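Local coordinates for protein Sam-dependent methyltransferases (Streptomyces davawensis, PDB 4D7K) that methylates the amino group of 8-amino-8-demethyl-D-riboflavin twice, using S-adenosyl methionine, to give the antibiotic roseoflavin, at residues 204-209 with 231-236; 181-186 with 246-251. One frame throughout, in Å; residues are numbered along the deposited sequence.

Interaction 1 of 2, residues 204-209 with 231-236; sequences TGVLVD and EVRIGD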
loop_
_atom_site.group_PDB
_atom_site.type_symbol
_atom_site.label_atom_id
_atom_site.label_comp_id
_atom_site.label_asym_id
_atom_site.label_seq_id
_atom_site.Cartn_x
_atom_site.Cartn_y
_atom_site.Cartn_z
ATOM N N THR A 204 20.051 -9.780 36.023
ATOM C CA THR A 204 18.789 -10.480 36.217
ATOM C C THR A 204 17.628 -9.559 35.870
ATOM O O THR A 204 17.833 -8.398 35.512
ATOM C CB THR A 204 18.629 -10.981 37.663
ATOM O OG1 THR A 204 18.619 -9.864 38.560
ATOM C CG2 THR A 204 19.773 -11.916 38.031
ATOM N N GLY A 205 16.409 -10.079 35.977
ATOM C CA GLY A 205 15.233 -9.308 35.621
ATOM C C GLY A 205 13.981 -9.693 36.382
ATOM O O GLY A 205 13.904 -10.765 36.979
ATOM N N VAL A 206 12.997 -8.801 36.366
ATOM C CA VAL A 206 11.697 -9.075 36.961
ATOM C C VAL A 206 10.603 -8.741 35.956
ATOM O O VAL A 206 10.468 -7.592 35.535
ATOM C CB VAL A 206 11.468 -8.270 38.256
ATOM C CG1 VAL A 206 10.098 -8.585 38.836
ATOM C CG2 VAL A 206 12.559 -8.566 39.275
ATOM N N LEU A 207 9.832 -9.749 35.564
ATOM C CA LEU A 207 8.747 -9.555 34.611
ATOM C C LEU A 207 7.419 -9.326 35.322
ATOM O O LEU A 207 6.915 -10.211 36.015
ATOM C CB LEU A 207 8.639 -10.758 33.678
ATOM C CG LEU A 207 7.480 -10.725 32.686
ATOM C CD1 LEU A 207 7.557 -9.459 31.854
ATOM C CD2 LEU A 207 7.512 -11.960 31.797
ATOM N N VAL A 208 6.855 -8.136 35.143
ATOM C CA VAL A 208 5.592 -7.776 35.776
ATOM C C VAL A 208 4.472 -7.634 34.751
ATOM O O VAL A 208 4.526 -6.757 33.889
ATOM C CB VAL A 208 5.714 -6.459 36.560
ATOM C CG1 VAL A 208 4.356 -6.030 37.090
ATOM C CG2 VAL A 208 6.715 -6.606 37.692
ATOM N N ASP A 209 3.461 -8.492 34.845
ATOM C CA ASP A 209 2.328 -8.430 33.928
ATOM C C ASP A 209 1.118 -9.186 34.477
ATOM O O ASP A 209 1.211 -9.884 35.489
ATOM C CB ASP A 209 2.722 -8.985 32.554
ATOM C CG ASP A 209 1.859 -8.435 31.429
ATOM O OD1 ASP A 209 0.618 -8.479 31.554
ATOM O OD2 ASP A 209 2.421 -7.949 30.424
ATOM N N GLU A 231 12.441 -13.341 37.524
ATOM C CA GLU A 231 11.315 -13.555 38.419
ATOM C C GLU A 231 10.038 -13.067 37.744
ATOM O O GLU A 231 9.961 -11.919 37.307
ATOM C CB GLU A 231 11.537 -12.826 39.744
ATOM C CG GLU A 231 10.342 -12.841 40.678
ATOM C CD GLU A 231 10.540 -11.944 41.883
ATOM O OE1 GLU A 231 11.659 -11.417 42.056
ATOM O OE2 GLU A 231 9.574 -11.762 42.652
ATOM N N VAL A 232 9.043 -13.942 37.651
ATOM C CA VAL A 232 7.788 -13.602 36.993
ATOM C C VAL A 232 6.693 -13.300 38.014
ATOM O O VAL A 232 6.131 -14.211 38.625
ATOM C CB VAL A 232 7.314 -14.738 36.061
ATOM C CG1 VAL A 232 6.026 -14.347 35.355
ATOM C CG2 VAL A 232 8.396 -15.086 35.050
ATOM N N ARG A 233 6.395 -12.017 38.191
ATOM C CA ARG A 233 5.362 -11.590 39.129
ATOM C C ARG A 233 4.045 -11.320 38.412
ATOM O O ARG A 233 3.976 -10.483 37.513
ATOM C CB ARG A 233 5.811 -10.342 39.894
ATOM C CG ARG A 233 7.035 -10.567 40.764
ATOM C CD ARG A 233 7.200 -9.457 41.782
ATOM N NE ARG A 233 8.242 -9.761 42.758
ATOM C CZ ARG A 233 8.497 -9.019 43.830
ATOM N NH1 ARG A 233 7.784 -7.926 44.065
ATOM N NH2 ARG A 233 9.463 -9.369 44.667
ATOM N N ILE A 234 3.001 -12.032 38.824
ATOM C CA ILE A 234 1.694 -11.931 38.185
ATOM C C ILE A 234 0.682 -11.219 39.081
ATOM O O ILE A 234 0.533 -11.555 40.256
ATOM C CB ILE A 234 1.150 -13.327 37.811
ATOM C CG1 ILE A 234 2.102 -14.029 36.838
ATOM C CG2 ILE A 234 -0.238 -13.222 37.207
ATOM C CD1 ILE A 234 2.409 -13.224 35.596
ATOM N N GLY A 235 -0.010 -10.234 38.520
ATOM C CA GLY A 235 -1.035 -9.513 39.251
ATOM C C GLY A 235 -1.187 -8.068 38.814
ATOM O O GLY A 235 -0.650 -7.656 37.786
ATOM N N ASP A 236 -1.930 -7.300 39.603
ATOM C CA ASP A 236 -2.131 -5.881 39.338
ATOM C C ASP A 236 -0.828 -5.114 39.543
ATOM O O ASP A 236 -0.063 -5.417 40.459
ATOM C CB ASP A 236 -3.234 -5.324 40.241
ATOM C CG ASP A 236 -3.522 -3.862 39.977
ATOM O OD1 ASP A 236 -4.341 -3.568 39.081
ATOM O OD2 ASP A 236 -2.933 -3.007 40.671
#
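Leu207 and Glu231 meet through their backbones in a pair of parallel strands, 204-209 and 231-234, which helix 214-223 links into a beta-alpha-beta unit of the Rossmann-like methyltransferase domain. The N-H of Leu207 bonds to Glu231 O (2.8 Å), and the carbonyl O of Leu207 takes the N-H of Arg233 at 2.9 Å, so this one residue uses both of its backbone polar groups on the neighbouring strand. Glu231 N adds a bond to Gly205 O of 3.0 Å at the start of the ladder. Toward the C-terminal end the strands spread: CA atoms lie 4.7 Å apart at Val206 and Glu231 but 5.5 Å apart at Asp209 and Ile234, and the bond from Asp209 N to Arg233 O is weak.

On one face, Val206 lies alongside Glu231, and its CG1, placed anti to the backbone N (chi1 180°), meets Arg233 CG at 4.1 Å. Beyond this apolar contact the extended Glu231 and Arg233 chains bring OE2 and NE together along the same edge strand, but the two atoms are modelled implausibly close, so the details of this charge pairing are doubtful. Leu207 and Val232 project from the other face and pack against helix 214-223. Asp209, predicted to bind S-adenosyl methionine together with Gly235 and Asp236, is held by a hydrogen bond from Gly188 N to its OD2. Asp209 O accepts the N-H of Gly235, and Ile234 CD1 comes within 3.5 Å of Asp209 O.

Interaction 2 of 2, residues 181-186 with 246-251; sequences RFADIG and DAYVLR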
loop_
_atom_site.group_PDB
_atom_site.type_symbol
_atom_site.label_atom_id
_atom_site.label_comp_id
_atom_site.label_asym_id
_atom_site.label_seq_id
_atom_site.Cartn_x
_atom_site.Cartn_y
_atom_site.Cartn_z
ATOM N N ARG A 181 19.858 -4.934 37.417
ATOM C CA ARG A 181 18.563 -5.515 37.743
ATOM C C ARG A 181 17.426 -4.779 37.038
ATOM O O ARG A 181 17.133 -3.621 37.334
ATOM C CB ARG A 181 18.337 -5.515 39.255
ATOM C CG ARG A 181 17.171 -6.387 39.678
ATOM C CD ARG A 181 16.996 -6.417 41.184
ATOM N NE ARG A 181 15.828 -7.208 41.562
ATOM C CZ ARG A 181 15.274 -7.194 42.770
ATOM N NH1 ARG A 181 15.780 -6.426 43.727
ATOM N NH2 ARG A 181 14.211 -7.946 43.019
ATOM N N PHE A 182 16.785 -5.472 36.106
ATOM C CA PHE A 182 15.751 -4.871 35.282
ATOM C C PHE A 182 14.353 -5.227 35.765
ATOM O O PHE A 182 14.107 -6.337 36.233
ATOM C CB PHE A 182 15.927 -5.305 33.826
ATOM C CG PHE A 182 17.260 -4.938 33.246
ATOM C CD1 PHE A 182 18.344 -5.792 33.369
ATOM C CD2 PHE A 182 17.430 -3.735 32.581
ATOM C CE1 PHE A 182 19.574 -5.454 32.837
ATOM C CE2 PHE A 182 18.659 -3.389 32.045
ATOM C CZ PHE A 182 19.733 -4.250 32.175
ATOM N N ALA A 183 13.437 -4.271 35.644
ATOM C CA ALA A 183 12.045 -4.488 36.004
ATOM C C ALA A 183 11.147 -4.096 34.842
ATOM O O ALA A 183 10.820 -2.921 34.664
ATOM C CB ALA A 183 11.682 -3.699 37.255
ATOM N N ASP A 184 10.756 -5.086 34.047
ATOM C CA ASP A 184 9.919 -4.842 32.881
ATOM C C ASP A 184 8.447 -4.801 33.272
ATOM O O ASP A 184 7.813 -5.840 33.444
ATOM C CB ASP A 184 10.153 -5.915 31.816
ATOM C CG ASP A 184 9.802 -5.435 30.416
ATOM O OD1 ASP A 184 8.957 -4.522 30.289
ATOM O OD2 ASP A 184 10.375 -5.967 29.442
ATOM N N ILE A 185 7.910 -3.595 33.413
ATOM C CA ILE A 185 6.512 -3.418 33.780
ATOM C C ILE A 185 5.628 -3.478 32.542
ATOM O O ILE A 185 5.656 -2.575 31.703
ATOM C CB ILE A 185 6.278 -2.084 34.511
ATOM C CG1 ILE A 185 7.305 -1.904 35.630
ATOM C CG2 ILE A 185 4.857 -2.012 35.057
ATOM C CD1 ILE A 185 7.330 -3.046 36.620
ATOM N N GLY A 186 4.850 -4.552 32.435
ATOM C CA GLY A 186 4.008 -4.785 31.277
ATOM C C GLY A 186 4.798 -5.399 30.135
ATOM O O GLY A 186 4.534 -5.116 28.969
ATOM N N ASP A 246 17.412 -1.314 39.793
ATOM C CA ASP A 246 18.094 -0.083 39.414
ATOM C C ASP A 246 17.705 0.350 38.001
ATOM O O ASP A 246 18.203 1.353 37.490
ATOM C CB ASP A 246 19.614 -0.246 39.531
ATOM C CG ASP A 246 20.137 -1.440 38.760
ATOM O OD1 ASP A 246 19.376 -2.409 38.572
ATOM O OD2 ASP A 246 21.315 -1.412 38.346
ATOM N N ALA A 247 16.802 -0.405 37.382
ATOM C CA ALA A 247 16.272 -0.040 36.074
ATOM C C ALA A 247 14.824 -0.495 35.933
ATOM O O ALA A 247 14.529 -1.684 36.011
ATOM C CB ALA A 247 17.127 -0.633 34.962
ATOM N N TYR A 248 13.924 0.464 35.737
ATOM C CA TYR A 248 12.513 0.173 35.519
ATOM C C TYR A 248 12.121 0.543 34.097
ATOM O O TYR A 248 12.423 1.641 33.628
ATOM C CB TYR A 248 11.639 0.925 36.523
ATOM C CG TYR A 248 11.761 0.409 37.933
ATOM C CD1 TYR A 248 12.853 0.742 38.722
ATOM C CD2 TYR A 248 10.782 -0.412 38.480
ATOM C CE1 TYR A 248 12.969 0.267 40.012
ATOM C CE2 TYR A 248 10.890 -0.889 39.774
ATOM C CZ TYR A 248 11.986 -0.545 40.535
ATOM O OH TYR A 248 12.103 -1.014 41.824
ATOM N N VAL A 249 11.447 -0.376 33.412
ATOM C CA VAL A 249 11.129 -0.192 32.001
ATOM C C VAL A 249 9.621 -0.180 31.744
ATOM O O VAL A 249 8.908 -1.104 32.131
ATOM C CB VAL A 249 11.779 -1.292 31.141
ATOM C CG1 VAL A 249 11.474 -1.068 29.671
ATOM C CG2 VAL A 249 13.289 -1.341 31.389
ATOM N N LEU A 250 9.149 0.883 31.096
ATOM C CA LEU A 250 7.747 1.013 30.703
ATOM C C LEU A 250 7.620 1.066 29.187
ATOM O O LEU A 250 7.861 2.108 28.579
ATOM C CB LEU A 250 7.127 2.269 31.319
ATOM C CG LEU A 250 6.696 2.197 32.778
ATOM C CD1 LEU A 250 6.355 3.586 33.286
ATOM C CD2 LEU A 250 5.504 1.269 32.917
ATOM N N ARG A 251 7.239 -0.049 28.577
ATOM C CA ARG A 251 7.204 -0.131 27.120
ATOM C C ARG A 251 5.782 -0.232 26.575
ATOM O O ARG A 251 5.148 -1.284 26.645
ATOM C CB ARG A 251 8.044 -1.318 26.636
ATOM C CG ARG A 251 7.784 -2.633 27.366
ATOM C CD ARG A 251 8.744 -3.719 26.905
ATOM N NE ARG A 251 8.118 -5.038 26.868
ATOM C CZ ARG A 251 7.541 -5.560 25.789
ATOM N NH1 ARG A 251 7.505 -4.872 24.654
ATOM N NH2 ARG A 251 6.997 -6.769 25.842
#
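Strands 181-185 and 247-251 run parallel, their axes 4.7 Å apart at closest and inclined by 23°, as central neighbours in the twisted open sheet of the Rossmann-like methyltransferase domain. Ala183 is gripped on both backbone groups: its N-H bonds to Ala247 O, and its carbonyl O receives the N-H of Val249. Ile185 N continues the ladder to Val249 O at 3.0 Å. Near the beginning of the strands the bonding is weaker, with Arg181 O taking weak bonds from the N-H groups of both Asp246 and Ala247. Asp246 folds its carboxylate back (chi1 54°) to bring OD1 within 2.8 Å of Arg181 N, a bent, weak bond, while OD2 is held by Thr180 N.

An alanine faces an aromatic ring in two successive pairs, once from each strand. The methyl of Ala183 sits 3.6 Å from Tyr248 CD2, the tyrosine hydroxyl being bonded to Pro242 O, and further along this face Ile185 CB meets Leu250 CD2 at 3.8 Å. On the other face Phe182 CD2 lies 3.9 Å from Ala247 CB, and the phenylalanine also touches Val196 of helix 191-199, whose Phe192 packs on Val249 and Asp184.

At the C-terminal end the Arg251 chain passes across the end of Asp184, its guanidinium turned 70° from the carboxylate plane. Arg251 NH2 is bonded to Gly187 O, which helps fix the guanidinium; a long salt bridge then runs from Arg251 NE to Asp184 OD2 at 3.5 Å.

Overall arrangement
Both interactions belong to one seven-stranded mixed sheet, in which 230-234, 204-209, 181-185 and 247-251 lie side by side and parallel; interaction 1 takes in its edge strand and interaction 2 its middle. Their centres are 10 Å apart, and strands 204-209 and 181-185 join them directly, with Val208 O to Gly186 N and Val206 N to Phe182 O each 2.7 Å. Along the chain, strand 181-185 comes first, both strands of interaction 1 follow, and strand 247-251 closes the set. The C-terminal ends of the strands gather residues predicted to bind S-adenosyl methionine, with Gly186 near the side chains of Asp209 and Phe237.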